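Acetylxylan esterase / glucomannan deacetylase (Cellvibrio japonicus, PDB 2WAA) removes acetyl groups from plant cell wall polysaccharides, hydrolysing the esters of acetylated xylan and glucomannan. Local coordinates at residues 254-259 against 268-273; 136-141 against 204-209; 169-174 against 331-336; 258-263 against 298-303. One frame throughout, in Å; residues are numbered along the deposited sequence. Where two conformers were deposited one is given.

Overall arrangement
Interactions 1, 2 and 4 meet on one face of the parallel sheet in the SGNH esterase domain; interaction 3 lies on the other face. Helix 245-262 serves both interaction 1 and interaction 4, whose centres are about 6 Å apart: the first is buried and wholly apolar, the second, partly buried, sits at the helix end beside edge strand 300-302, where an arginine grips backbone carbonyls. Interaction 2 is also buried, joined to both by Leu259 and Tyr206, and its strand runs on to the nucleophile. Interaction 3, partly buried, pairs two helices through one apolar touch and one weak arginine bond, and reaches interaction 1 through Leu333 and Ile336 on Val269.

Interaction 1 (254-259 against 268-273); sequences RFVRTL and IVLTEG
Ile268 has the largest share of this contact, entering two of its three side-chain touches by pushing its CD1 between Val256 and Leu259 on the near side of helix 254-259. The methyl lies 3.7 Å from Leu259 CB, the tightest approach here, and 4.0 Å from Val256 CG1. With CG1 of Ile268 anti to its carbonyl carbon (chi1 -58°) and the chain then fully extended, the end of the side chain stands out from the strand and reaches the helix. Val256 divides its two methyls between two strand residues: the Val256 and Ile268 side chains slip past each other in opposite directions, CG1 against CD1, while CG2 meets CD2 of Leu270 more loosely at 4.2 Å. Leu270 does not set out straight at the helix, but its CD2 branch swings nearer to it. All four residues are buried, and Leu295 of helix 278-295 also packs on Val256. The opposite side of the helix is quite different: Arg257 points away from the strand, and it and Arg254 extend into exposed positions. Branched aliphatic groups thus fill the strand side, while the two arginines reach outward from the helix. Helix and strand axes pass 10.7 Å apart at 155°, nearly antiparallel. Helix 245-262 links strand 228-231 to its parallel neighbour 267-270, so this packing belongs to a beta-alpha-beta crossover, the repeating element of the alpha/beta/alpha SGNH hydrolase fold.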
loop_
_atom_site.group_PDB
_atom_site.type_symbol
_atom_site.label_atom_id
_atom_site.label_comp_id
_atom_site.label_asym_id
_atom_site.label_seq_id
_atom_site.Cartn_x
_atom_site.Cartn_y
_atom_site.Cartn_z
ATOM N N ARG A 254 -5.163 20.403 -9.858
ATOM C CA ARG A 254 -3.818 20.784 -9.472
ATOM C C ARG A 254 -3.004 19.575 -9.006
ATOM O O ARG A 254 -1.831 19.453 -9.355
ATOM C CB ARG A 254 -3.827 21.911 -8.453
ATOM C CG ARG A 254 -2.417 22.425 -8.202
ATOM C CD ARG A 254 -2.369 23.786 -7.548
ATOM N NE ARG A 254 -0.997 24.104 -7.151
ATOM C CZ ARG A 254 -0.355 25.218 -7.500
ATOM N NH1 ARG A 254 -0.971 26.135 -8.241
ATOM N NH2 ARG A 254 0.889 25.423 -7.096
ATOM N N PHE A 255 -3.616 18.672 -8.253
ATOM C CA PHE A 255 -2.887 17.453 -7.824
ATOM C C PHE A 255 -2.467 16.550 -8.996
ATOM O O PHE A 255 -1.335 16.050 -9.035
ATOM C CB PHE A 255 -3.718 16.697 -6.754
ATOM C CG PHE A 255 -3.056 15.423 -6.258
ATOM C CD1 PHE A 255 -1.796 15.474 -5.663
ATOM C CD2 PHE A 255 -3.674 14.181 -6.426
ATOM C CE1 PHE A 255 -1.157 14.293 -5.227
ATOM C CE2 PHE A 255 -3.050 13.001 -5.982
ATOM C CZ PHE A 255 -1.779 13.066 -5.389
ATOM N N VAL A 256 -3.350 16.342 -9.978
ATOM C CA VAL A 256 -3.026 15.430 -11.061
ATOM C C VAL A 256 -1.952 16.105 -11.912
ATOM O O VAL A 256 -1.058 15.437 -12.397
ATOM C CB VAL A 256 -4.252 15.070 -11.893
ATOM C CG1 VAL A 256 -3.858 14.312 -13.168
ATOM C CG2 VAL A 256 -5.246 14.233 -11.023
ATOM N N ARG A 257 -1.995 17.436 -12.017
ATOM C CA ARG A 257 -0.870 18.132 -12.649
ATOM C C ARG A 257 0.478 17.849 -11.967
ATOM O O ARG A 257 1.491 17.651 -12.643
ATOM C CB ARG A 257 -1.140 19.632 -12.749
ATOM C CG ARG A 257 -2.061 19.951 -13.871
ATOM C CD ARG A 257 -2.265 21.463 -14.061
ATOM N NE ARG A 257 -3.229 21.607 -15.152
ATOM C CZ ARG A 257 -4.228 22.482 -15.176
ATOM N NH1 ARG A 257 -4.406 23.332 -14.161
ATOM N NH2 ARG A 257 -5.059 22.485 -16.223
ATOM N N THR A 258 0.510 17.824 -10.631
ATOM C CA THR A 258 1.703 17.413 -9.916
ATOM C C THR A 258 2.127 15.981 -10.272
ATOM O O THR A 258 3.315 15.698 -10.522
ATOM C CB THR A 258 1.455 17.505 -8.377
ATOM O OG1 THR A 258 1.219 18.883 -8.015
ATOM C CG2 THR A 258 2.669 16.939 -7.565
ATOM N N LEU A 259 1.161 15.065 -10.305
ATOM C CA LEU A 259 1.485 13.702 -10.649
ATOM C C LEU A 259 2.086 13.625 -12.055
ATOM O O LEU A 259 3.044 12.875 -12.306
ATOM C CB LEU A 259 0.240 12.816 -10.619
ATOM C CG LEU A 259 -0.370 12.662 -9.235
ATOM C CD1 LEU A 259 -1.613 11.798 -9.395
ATOM C CD2 LEU A 259 0.633 11.996 -8.243
ATOM N N ILE A 268 -2.368 7.964 -15.805
ATOM C CA ILE A 268 -3.102 8.171 -14.548
ATOM C C ILE A 268 -4.543 7.747 -14.754
ATOM O O ILE A 268 -5.122 8.072 -15.788
ATOM C CB ILE A 268 -3.022 9.609 -14.135
ATOM C CG1 ILE A 268 -1.506 9.978 -13.993
ATOM C CG2 ILE A 268 -3.783 9.828 -12.819
ATOM C CD1 ILE A 268 -1.261 11.350 -13.710
ATOM N N VAL A 269 -5.085 6.974 -13.806
ATOM C CA VAL A 269 -6.478 6.508 -13.874
ATOM C C VAL A 269 -7.200 6.993 -12.623
ATOM O O VAL A 269 -6.758 6.692 -11.508
ATOM C CB VAL A 269 -6.539 4.969 -14.000
ATOM C CG1 VAL A 269 -7.976 4.491 -13.975
ATOM C CG2 VAL A 269 -5.921 4.557 -15.317
ATOM N N LEU A 270 -8.301 7.748 -12.793
ATOM C CA LEU A 270 -9.039 8.261 -11.672
ATOM C C LEU A 270 -10.264 7.401 -11.462
ATOM O O LEU A 270 -10.888 6.946 -12.420
ATOM C CB LEU A 270 -9.494 9.718 -11.917
ATOM C CG LEU A 270 -8.368 10.638 -12.397
ATOM C CD1 LEU A 270 -8.887 12.057 -12.577
ATOM C CD2 LEU A 270 -7.276 10.614 -11.362
ATOM N N THR A 271 -10.610 7.169 -10.208
ATOM C CA THR A 271 -11.822 6.393 -9.933
ATOM C C THR A 271 -12.443 6.877 -8.624
ATOM O O THR A 271 -11.723 7.345 -7.735
ATOM C CB THR A 271 -11.489 4.852 -9.853
ATOM O OG1 THR A 271 -12.697 4.164 -9.540
ATOM C CG2 THR A 271 -10.561 4.581 -8.733
ATOM N N GLU A 272 -13.768 6.785 -8.498
ATOM C CA GLU A 272 -14.440 7.277 -7.285
ATOM C C GLU A 272 -14.362 6.320 -6.099
ATOM O O GLU A 272 -14.724 6.664 -5.003
ATOM C CB GLU A 272 -15.921 7.601 -7.592
ATOM C CG GLU A 272 -16.819 6.392 -7.846
ATOM C CD GLU A 272 -16.836 5.919 -9.293
ATOM O OE1 GLU A 272 -15.936 6.261 -10.086
ATOM O OE2 GLU A 272 -17.767 5.163 -9.647
ATOM N N GLY A 273 -13.957 5.089 -6.345
ATOM C CA GLY A 273 -13.883 4.122 -5.263
ATOM C C GLY A 273 -15.213 3.402 -4.998
ATOM O O GLY A 273 -16.260 3.680 -5.635
#

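Interaction 2 (136-141 against 204-209); sequences LVLGDS and DFYQFT. With ACT (acetate ion), chain C.
Leu138 and Tyr206 face each other, CA to CA 7.7 Å, where strand 136-139 passes the type I turn that runs from Phe205 to Phe208. Two leucines from the same side of the strand receive the tyrosine. CD2 of Leu138 comes obliquely to CD1 of Tyr206 at 4.1 Å, while CD2 of Leu136 lies at the ring's edge, near its plane, 4.4 Å from CE1. Residues outside these two segments hold the phenol as well: its OH hydrogen-bonds with His263 and Asn262, and its ring stacks on His221 and meets Phe255 edge-to-face. Phe205, one residue earlier, has CG lodged between its own backbone N and carbonyl carbon (chi1 67°). This swings the ring toward the end of the strand, where its CZ edge meets the carbonyl O of Gly139 at 3.8 Å. Two residues on stands Ser141, the inferred nucleophile. Its backbone N donates to OXT of a bound acetate at 3.0 Å, with an N-H...O angle of 158°. Gly186 N and Asn236 ND2 also bond this ion, probably from the crystallisation liquor, and with Ser141 N they probably form the oxyanion hole. His316 NE2, of the inferred charge-relay residue, bonds it too. The side chains of Phe205 and Tyr206 thus pack against the strand that leads to the serine.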
loop_
_atom_site.group_PDB
_atom_site.type_symbol
_atom_site.label_atom_id
_atom_site.label_comp_id
_atom_site.label_asym_id
_atom_site.label_seq_id
_atom_site.Cartn_x
_atom_site.Cartn_y
_atom_site.Cartn_z
ATOM N N LEU A 136 1.280 2.562 -8.861
ATOM C CA LEU A 136 1.134 3.334 -7.633
ATOM C C LEU A 136 -0.386 3.501 -7.432
ATOM O O LEU A 136 -1.052 4.021 -8.304
ATOM C CB LEU A 136 1.775 4.720 -7.832
ATOM C CG LEU A 136 1.431 5.726 -6.704
ATOM C CD1 LEU A 136 1.934 5.270 -5.325
ATOM C CD2 LEU A 136 2.122 7.049 -7.094
ATOM N N VAL A 137 -0.906 3.143 -6.259
ATOM C CA VAL A 137 -2.333 3.341 -5.953
ATOM C C VAL A 137 -2.419 4.368 -4.812
ATOM O O VAL A 137 -1.830 4.169 -3.749
ATOM C CB VAL A 137 -3.007 2.060 -5.495
ATOM C CG1 VAL A 137 -4.546 2.257 -5.381
ATOM C CG2 VAL A 137 -2.713 0.901 -6.485
ATOM N N LEU A 138 -3.190 5.421 -5.042
ATOM C CA LEU A 138 -3.343 6.523 -4.054
ATOM C C LEU A 138 -4.776 6.468 -3.514
ATOM O O LEU A 138 -5.744 6.323 -4.287
ATOM C CB LEU A 138 -3.170 7.881 -4.732
ATOM C CG LEU A 138 -1.852 8.058 -5.480
ATOM C CD1 LEU A 138 -1.784 9.371 -6.276
ATOM C CD2 LEU A 138 -0.690 7.939 -4.530
ATOM N N GLY A 139 -4.949 6.609 -2.213
ATOM C CA GLY A 139 -6.315 6.576 -1.735
ATOM C C GLY A 139 -6.461 6.653 -0.221
ATOM O O GLY A 139 -5.605 7.170 0.490
ATOM N N ASP A 140 -7.572 6.114 0.239
ATOM C CA ASP A 140 -7.927 6.152 1.644
ATOM C C ASP A 140 -7.929 4.728 2.222
ATOM O O ASP A 140 -7.214 3.873 1.726
ATOM C CB ASP A 140 -9.287 6.866 1.777
ATOM C CG ASP A 140 -10.396 6.231 0.904
ATOM O OD1 ASP A 140 -10.443 4.977 0.689
ATOM O OD2 ASP A 140 -11.247 7.012 0.400
ATOM N N SER A 141 -8.714 4.464 3.271
ATOM C CA SER A 141 -8.586 3.174 3.968
ATOM C C SER A 141 -8.936 1.963 3.123
ATOM O O SER A 141 -8.444 0.871 3.431
ATOM C CB SER A 141 -9.465 3.086 5.263
ATOM O OG SER A 141 -10.828 3.053 4.868
ATOM N N ASP A 204 -0.632 16.092 0.339
ATOM C CA ASP A 204 0.403 16.237 1.372
ATOM C C ASP A 204 1.100 14.921 1.661
ATOM O O ASP A 204 2.314 14.822 1.484
ATOM C CB ASP A 204 -0.195 16.805 2.673
ATOM C CG ASP A 204 -0.902 18.119 2.419
ATOM O OD1 ASP A 204 -0.243 19.033 1.942
ATOM O OD2 ASP A 204 -2.107 18.242 2.639
ATOM N N PHE A 205 0.342 13.892 2.038
ATOM C CA PHE A 205 1.031 12.639 2.411
ATOM C C PHE A 205 1.599 11.892 1.229
ATOM O O PHE A 205 2.472 11.048 1.402
ATOM C CB PHE A 205 0.223 11.719 3.379
ATOM C CG PHE A 205 -1.038 11.108 2.772
ATOM C CD1 PHE A 205 -0.973 9.995 1.915
ATOM C CD2 PHE A 205 -2.303 11.628 3.107
ATOM C CE1 PHE A 205 -2.166 9.440 1.362
ATOM C CE2 PHE A 205 -3.498 11.083 2.560
ATOM C CZ PHE A 205 -3.415 9.970 1.695
ATOM N N TYR A 206 1.121 12.190 0.030
ATOM C CA TYR A 206 1.718 11.630 -1.178
ATOM C C TYR A 206 3.222 11.993 -1.254
ATOM O O TYR A 206 4.005 11.314 -1.925
ATOM C CB TYR A 206 0.994 12.172 -2.404
ATOM C CG TYR A 206 1.831 12.201 -3.660
ATOM C CD1 TYR A 206 2.015 11.066 -4.420
ATOM C CD2 TYR A 206 2.390 13.394 -4.101
ATOM C CE1 TYR A 206 2.775 11.110 -5.630
ATOM C CE2 TYR A 206 3.150 13.459 -5.279
ATOM C CZ TYR A 206 3.336 12.306 -6.029
ATOM O OH TYR A 206 4.084 12.386 -7.192
ATOM N N GLN A 207 3.612 13.073 -0.564
ATOM C CA GLN A 207 5.004 13.501 -0.574
ATOM C C GLN A 207 5.874 12.812 0.472
ATOM O O GLN A 207 7.089 13.001 0.458
ATOM C CB GLN A 207 5.118 15.041 -0.341
ATOM C CG GLN A 207 4.445 15.926 -1.443
ATOM C CD GLN A 207 5.098 15.863 -2.863
ATOM O OE1 GLN A 207 6.134 15.189 -3.108
ATOM N NE2 GLN A 207 4.445 16.555 -3.838
ATOM N N PHE A 208 5.281 12.028 1.370
ATOM C CA PHE A 208 6.018 11.554 2.546
ATOM C C PHE A 208 6.429 10.121 2.391
ATOM O O PHE A 208 5.662 9.289 1.907
ATOM C CB PHE A 208 5.098 11.621 3.776
ATOM C CG PHE A 208 4.601 13.009 4.105
ATOM C CD1 PHE A 208 5.353 14.122 3.745
ATOM C CD2 PHE A 208 3.432 13.174 4.837
ATOM C CE1 PHE A 208 4.909 15.410 4.092
ATOM C CE2 PHE A 208 2.982 14.467 5.173
ATOM C CZ PHE A 208 3.715 15.551 4.816
ATOM N N THR A 209 7.624 9.782 2.856
ATOM C CA THR A 209 7.985 8.374 2.819
ATOM C C THR A 209 7.146 7.562 3.809
ATOM O O THR A 209 6.776 6.386 3.563
ATOM C CB THR A 209 9.460 8.240 3.214
ATOM O OG1 THR A 209 10.246 8.937 2.237
ATOM C CG2 THR A 209 9.887 6.767 3.265
HETATM C C ACT C . -11.898 5.583 4.878
HETATM O O ACT C . -12.308 5.276 6.052
HETATM O OXT ACT C . -10.732 6.037 4.815
HETATM C CH3 ACT C . -12.728 5.417 3.633
#

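Interaction 3 (169-174 against 331-336); sequences MLTAKA and PQLRQI
Thr171 and Leu333 join two helices, 167-174 and 319-337, of the layer that covers one face of the sheet in this alpha/beta/alpha SGNH fold. Their touch is a single pair of methyls, Thr171 CG2 and Leu333 CD1, 3.6 Å apart, with the side chains crossing at about a right angle. Thr171 has OG1 beside the backbone N (chi1 -62°), which leaves CG2 anti to that N and facing the leucine, while OG1 turns back to hydrogen-bond the carbonyl O of Tyr167 one turn earlier. The hydroxyl thus bonds within its own helix, and across to 331-336 the touch is made by CG2. Leu333 projects directly at the other helix and splits its branches: CD1 goes to the threonine, CD2 descends onto Val269 of the sheet. Ala326, Leu329 and Thr330, earlier in helix 319-337, also pack on Thr171. Nearer solvent, Arg334 leaves its helix obliquely and stretches out straight from CG to NE; only the last torsion, chi4 -87°, turns the guanidinium across the line of the chain. NH1 is taken by the carbonyl O of Trp339. NH2 turns to the C-terminal end of helix 167-174, where the carbonyl might be made more negative by the helix: Arg334 NH2 donates weakly to Ala174 O, 3.0 Å away with an N-H...O angle of 134°.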
loop_
_atom_site.group_PDB
_atom_site.type_symbol
_atom_site.label_atom_id
_atom_site.label_comp_id
_atom_site.label_asym_id
_atom_site.label_seq_id
_atom_site.Cartn_x
_atom_site.Cartn_y
_atom_site.Cartn_z
ATOM N N MET A 169 -3.416 -4.627 -4.313
ATOM C CA MET A 169 -2.417 -5.706 -4.451
ATOM C C MET A 169 -2.899 -6.850 -5.355
ATOM O O MET A 169 -2.104 -7.382 -6.150
ATOM C CB MET A 169 -1.892 -6.197 -3.105
ATOM C CG MET A 169 -1.260 -5.051 -2.256
ATOM S SD MET A 169 -0.054 -5.704 -1.038
ATOM C CE MET A 169 1.470 -5.696 -1.975
ATOM N N LEU A 170 -4.196 -7.173 -5.299
ATOM C CA LEU A 170 -4.734 -8.224 -6.189
ATOM C C LEU A 170 -4.675 -7.780 -7.635
ATOM O O LEU A 170 -4.352 -8.597 -8.489
ATOM C CB LEU A 170 -6.199 -8.554 -5.854
ATOM C CG LEU A 170 -6.356 -9.218 -4.495
ATOM C CD1 LEU A 170 -7.831 -9.335 -4.199
ATOM C CD2 LEU A 170 -5.690 -10.573 -4.524
ATOM N N THR A 171 -4.986 -6.495 -7.908
ATOM C CA THR A 171 -4.938 -5.939 -9.246
ATOM C C THR A 171 -3.488 -5.956 -9.800
ATOM O O THR A 171 -3.281 -6.357 -10.950
ATOM C CB THR A 171 -5.524 -4.521 -9.268
ATOM O OG1 THR A 171 -6.920 -4.583 -8.869
ATOM C CG2 THR A 171 -5.432 -3.911 -10.638
ATOM N N ALA A 172 -2.532 -5.505 -8.985
ATOM C CA ALA A 172 -1.101 -5.524 -9.364
ATOM C C ALA A 172 -0.635 -6.941 -9.680
ATOM O O ALA A 172 0.065 -7.135 -10.689
ATOM C CB ALA A 172 -0.227 -4.909 -8.274
ATOM N N LYS A 173 -1.013 -7.891 -8.847
ATOM C CA LYS A 173 -0.669 -9.319 -9.083
ATOM C C LYS A 173 -1.257 -9.809 -10.417
ATOM O O LYS A 173 -0.536 -10.339 -11.280
ATOM C CB LYS A 173 -1.190 -10.203 -7.945
ATOM C CG LYS A 173 -0.852 -11.680 -8.113
ATOM C CD LYS A 173 -1.480 -12.422 -6.943
ATOM C CE LYS A 173 -0.829 -13.795 -6.736
ATOM N NZ LYS A 173 -1.554 -14.764 -7.595
ATOM N N ALA A 174 -2.550 -9.580 -10.629
ATOM C CA ALA A 174 -3.139 -9.911 -11.946
ATOM C C ALA A 174 -2.410 -9.256 -13.142
ATOM O O ALA A 174 -2.264 -9.875 -14.229
ATOM C CB ALA A 174 -4.664 -9.609 -11.930
ATOM N N PRO A 331 -9.669 -5.490 -15.917
ATOM C CA PRO A 331 -9.912 -5.434 -17.378
ATOM C C PRO A 331 -9.860 -4.029 -17.995
ATOM O O PRO A 331 -9.393 -3.870 -19.127
ATOM C CB PRO A 331 -11.339 -6.014 -17.538
ATOM C CG PRO A 331 -11.627 -6.760 -16.281
ATOM C CD PRO A 331 -10.768 -6.133 -15.179
ATOM N N GLN A 332 -10.331 -3.027 -17.249
ATOM C CA GLN A 332 -10.287 -1.668 -17.706
ATOM C C GLN A 332 -8.837 -1.174 -17.763
ATOM O O GLN A 332 -8.458 -0.507 -18.734
ATOM C CB GLN A 332 -11.121 -0.769 -16.800
ATOM C CG GLN A 332 -12.614 -1.144 -16.779
ATOM C CD GLN A 332 -13.399 -0.198 -15.854
ATOM O OE1 GLN A 332 -13.633 0.973 -16.193
ATOM N NE2 GLN A 332 -13.789 -0.700 -14.682
ATOM N N LEU A 333 -8.037 -1.486 -16.722
ATOM C CA LEU A 333 -6.623 -1.165 -16.725
ATOM C C LEU A 333 -5.885 -1.844 -17.896
ATOM O O LEU A 333 -4.970 -1.237 -18.511
ATOM C CB LEU A 333 -5.993 -1.563 -15.400
ATOM C CG LEU A 333 -6.584 -0.814 -14.218
ATOM C CD1 LEU A 333 -5.811 -1.158 -12.909
ATOM C CD2 LEU A 333 -6.534 0.729 -14.429
ATOM N N ARG A 334 -6.253 -3.073 -18.207
ATOM C CA ARG A 334 -5.587 -3.696 -19.382
ATOM C C ARG A 334 -5.792 -2.855 -20.655
ATOM O O ARG A 334 -4.863 -2.708 -21.484
ATOM C CB ARG A 334 -6.080 -5.125 -19.642
ATOM C CG ARG A 334 -5.805 -6.090 -18.485
ATOM C CD ARG A 334 -5.891 -7.548 -18.942
ATOM N NE ARG A 334 -5.652 -8.478 -17.825
ATOM C CZ ARG A 334 -4.451 -8.901 -17.433
ATOM N NH1 ARG A 334 -3.356 -8.474 -18.066
ATOM N NH2 ARG A 334 -4.351 -9.746 -16.405
ATOM N N GLN A 335 -7.011 -2.335 -20.853
ATOM C CA GLN A 335 -7.330 -1.594 -22.072
ATOM C C GLN A 335 -6.601 -0.266 -22.050
ATOM O O GLN A 335 -6.124 0.207 -23.082
ATOM C CB GLN A 335 -8.855 -1.343 -22.191
ATOM C CG GLN A 335 -9.681 -2.542 -22.639
ATOM C CD GLN A 335 -11.189 -2.380 -22.381
ATOM O OE1 GLN A 335 -11.588 -1.921 -21.322
ATOM N NE2 GLN A 335 -12.019 -2.792 -23.338
ATOM N N ILE A 336 -6.573 0.368 -20.871
ATOM C CA ILE A 336 -5.981 1.684 -20.745
ATOM C C ILE A 336 -4.452 1.572 -20.960
ATOM O O ILE A 336 -3.856 2.446 -21.589
ATOM C CB ILE A 336 -6.309 2.312 -19.377
ATOM C CG1 ILE A 336 -7.778 2.805 -19.339
ATOM C CG2 ILE A 336 -5.435 3.537 -19.100
ATOM C CD1 ILE A 336 -8.336 2.890 -17.918
#

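Interaction 4 (258-263 against 298-303); sequences TLLDNH and NRVFYA
Arg299 curves over the CD2 methyl of Leu260 to reach the end of helix 245-262. Its CB already lies 3.9 Å from Leu260 CD2. Bends at chi2 (-149°) and chi3 (-93°) curve the chain so that NE passes the same methyl, and CZ settles with Leu260 CD2 over the centre of the guanidinium face, 3.5 Å away. At the tip, NH2 gives a nearly straight bond to Leu260 O (2.9 Å, N-H...O 173°), arriving from above the carbonyl plane. NH1 reaches His263 O at 2.9 Å along a more bent path, and also bonds Ala266 O. The carbonyls of Leu260 and His263 at the helix end and of Ala266 just before strand 267-270 thus share one cation, whose charge probably suits the negative end of the helix. Beside it, Leu260 CD2 also meets Val300 CG2 at 3.9 Å. The arginine stands just before edge strand 300-302, its backbone paired with Ile268 of strand 267-270, while Leu295 of helix 278-295 packs on Val300.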
loop_
_atom_site.group_PDB
_atom_site.type_symbol
_atom_site.label_atom_id
_atom_site.label_comp_id
_atom_site.label_asym_id
_atom_site.label_seq_id
_atom_site.Cartn_x
_atom_site.Cartn_y
_atom_site.Cartn_z
ATOM N N THR A 258 0.510 17.824 -10.631
ATOM C CA THR A 258 1.703 17.413 -9.916
ATOM C C THR A 258 2.127 15.981 -10.272
ATOM O O THR A 258 3.315 15.698 -10.522
ATOM C CB THR A 258 1.455 17.505 -8.377
ATOM O OG1 THR A 258 1.219 18.883 -8.015
ATOM C CG2 THR A 258 2.669 16.939 -7.565
ATOM N N LEU A 259 1.161 15.065 -10.305
ATOM C CA LEU A 259 1.485 13.702 -10.649
ATOM C C LEU A 259 2.086 13.625 -12.055
ATOM O O LEU A 259 3.044 12.875 -12.306
ATOM C CB LEU A 259 0.240 12.816 -10.619
ATOM C CG LEU A 259 -0.370 12.662 -9.235
ATOM C CD1 LEU A 259 -1.613 11.798 -9.395
ATOM C CD2 LEU A 259 0.633 11.996 -8.243
ATOM N N LEU A 260 1.461 14.332 -12.983
ATOM C CA LEU A 260 1.853 14.236 -14.393
ATOM C C LEU A 260 3.303 14.728 -14.552
ATOM O O LEU A 260 4.082 14.194 -15.345
ATOM C CB LEU A 260 0.921 15.112 -15.250
ATOM C CG LEU A 260 -0.509 14.548 -15.541
ATOM C CD1 LEU A 260 -1.446 15.673 -16.090
ATOM C CD2 LEU A 260 -0.460 13.393 -16.473
ATOM N N ASP A 261 3.612 15.784 -13.830
ATOM C CA ASP A 261 4.933 16.420 -13.880
ATOM C C ASP A 261 5.970 15.550 -13.152
ATOM O O ASP A 261 7.062 15.330 -13.658
ATOM C CB ASP A 261 4.837 17.812 -13.246
ATOM C CG ASP A 261 6.179 18.452 -13.054
ATOM O OD1 ASP A 261 7.045 18.245 -13.950
ATOM O OD2 ASP A 261 6.388 19.150 -12.023
ATOM N N ASN A 262 5.625 15.018 -11.981
ATOM C CA ASN A 262 6.573 14.143 -11.248
ATOM C C ASN A 262 6.885 12.804 -11.890
ATOM O O ASN A 262 7.943 12.222 -11.627
ATOM C CB ASN A 262 6.043 13.856 -9.826
ATOM C CG ASN A 262 6.097 15.074 -8.931
ATOM O OD1 ASN A 262 6.623 16.126 -9.333
ATOM N ND2 ASN A 262 5.550 14.956 -7.724
ATOM N N HIS A 263 5.957 12.301 -12.713
ATOM C CA HIS A 263 6.032 10.933 -13.270
ATOM C C HIS A 263 5.721 11.041 -14.751
ATOM O O HIS A 263 4.583 10.726 -15.197
ATOM C CB HIS A 263 4.960 10.071 -12.598
ATOM C CG HIS A 263 5.019 10.127 -11.100
ATOM N ND1 HIS A 263 6.080 9.613 -10.383
ATOM C CD2 HIS A 263 4.160 10.649 -10.190
ATOM C CE1 HIS A 263 5.858 9.799 -9.085
ATOM N NE2 HIS A 263 4.705 10.436 -8.946
ATOM N N ASN A 298 -3.747 13.472 -22.545
ATOM C CA ASN A 298 -3.926 12.167 -23.136
ATOM C C ASN A 298 -3.274 11.067 -22.279
ATOM O O ASN A 298 -3.109 9.934 -22.741
ATOM C CB ASN A 298 -3.306 12.134 -24.540
ATOM C CG ASN A 298 -1.809 12.514 -24.557
ATOM O OD1 ASN A 298 -1.141 12.683 -23.515
ATOM N ND2 ASN A 298 -1.270 12.651 -25.774
ATOM N N ARG A 299 -2.859 11.437 -21.068
ATOM C CA ARG A 299 -2.347 10.468 -20.102
ATOM C C ARG A 299 -3.290 10.225 -18.919
ATOM O O ARG A 299 -2.918 9.508 -17.978
ATOM C CB ARG A 299 -1.041 10.986 -19.500
ATOM C CG ARG A 299 0.060 11.083 -20.484
ATOM C CD ARG A 299 1.334 10.839 -19.718
ATOM N NE ARG A 299 1.862 12.098 -19.303
ATOM C CZ ARG A 299 2.461 12.339 -18.155
ATOM N NH1 ARG A 299 2.579 11.403 -17.210
ATOM N NH2 ARG A 299 2.933 13.558 -17.961
ATOM N N VAL A 300 -4.461 10.847 -18.926
ATOM C CA VAL A 300 -5.361 10.714 -17.772
ATOM C C VAL A 300 -6.695 10.114 -18.147
ATOM O O VAL A 300 -7.380 10.627 -19.059
ATOM C CB VAL A 300 -5.651 12.094 -17.086
ATOM C CG1 VAL A 300 -6.533 11.883 -15.792
ATOM C CG2 VAL A 300 -4.339 12.731 -16.687
ATOM N N PHE A 301 -7.067 9.033 -17.463
ATOM C CA PHE A 301 -8.254 8.249 -17.857
ATOM C C PHE A 301 -9.128 7.997 -16.647
ATOM O O PHE A 301 -8.786 8.355 -15.539
ATOM C CB PHE A 301 -7.808 6.911 -18.488
ATOM C CG PHE A 301 -7.011 7.121 -19.747
ATOM C CD1 PHE A 301 -7.666 7.361 -20.931
ATOM C CD2 PHE A 301 -5.638 7.265 -19.703
ATOM C CE1 PHE A 301 -6.944 7.661 -22.109
ATOM C CE2 PHE A 301 -4.918 7.525 -20.844
ATOM C CZ PHE A 301 -5.570 7.741 -22.057
ATOM N N TYR A 302 -10.273 7.368 -16.905
ATOM C CA TYR A 302 -11.275 7.058 -15.901
ATOM C C TYR A 302 -11.568 5.556 -15.913
ATOM O O TYR A 302 -11.630 4.959 -16.985
ATOM C CB TYR A 302 -12.578 7.806 -16.240
ATOM C CG TYR A 302 -13.739 7.420 -15.305
ATOM C CD1 TYR A 302 -13.675 7.716 -13.955
ATOM C CD2 TYR A 302 -14.865 6.742 -15.773
ATOM C CE1 TYR A 302 -14.678 7.360 -13.096
ATOM C CE2 TYR A 302 -15.893 6.370 -14.885
ATOM C CZ TYR A 302 -15.775 6.702 -13.557
ATOM O OH TYR A 302 -16.741 6.384 -12.614
ATOM N N ALA A 303 -11.780 4.945 -14.748
ATOM C CA ALA A 303 -12.288 3.584 -14.674
ATOM C C ALA A 303 -13.560 3.588 -13.821
ATOM O O ALA A 303 -13.563 4.189 -12.753
ATOM C CB ALA A 303 -11.259 2.652 -14.037
#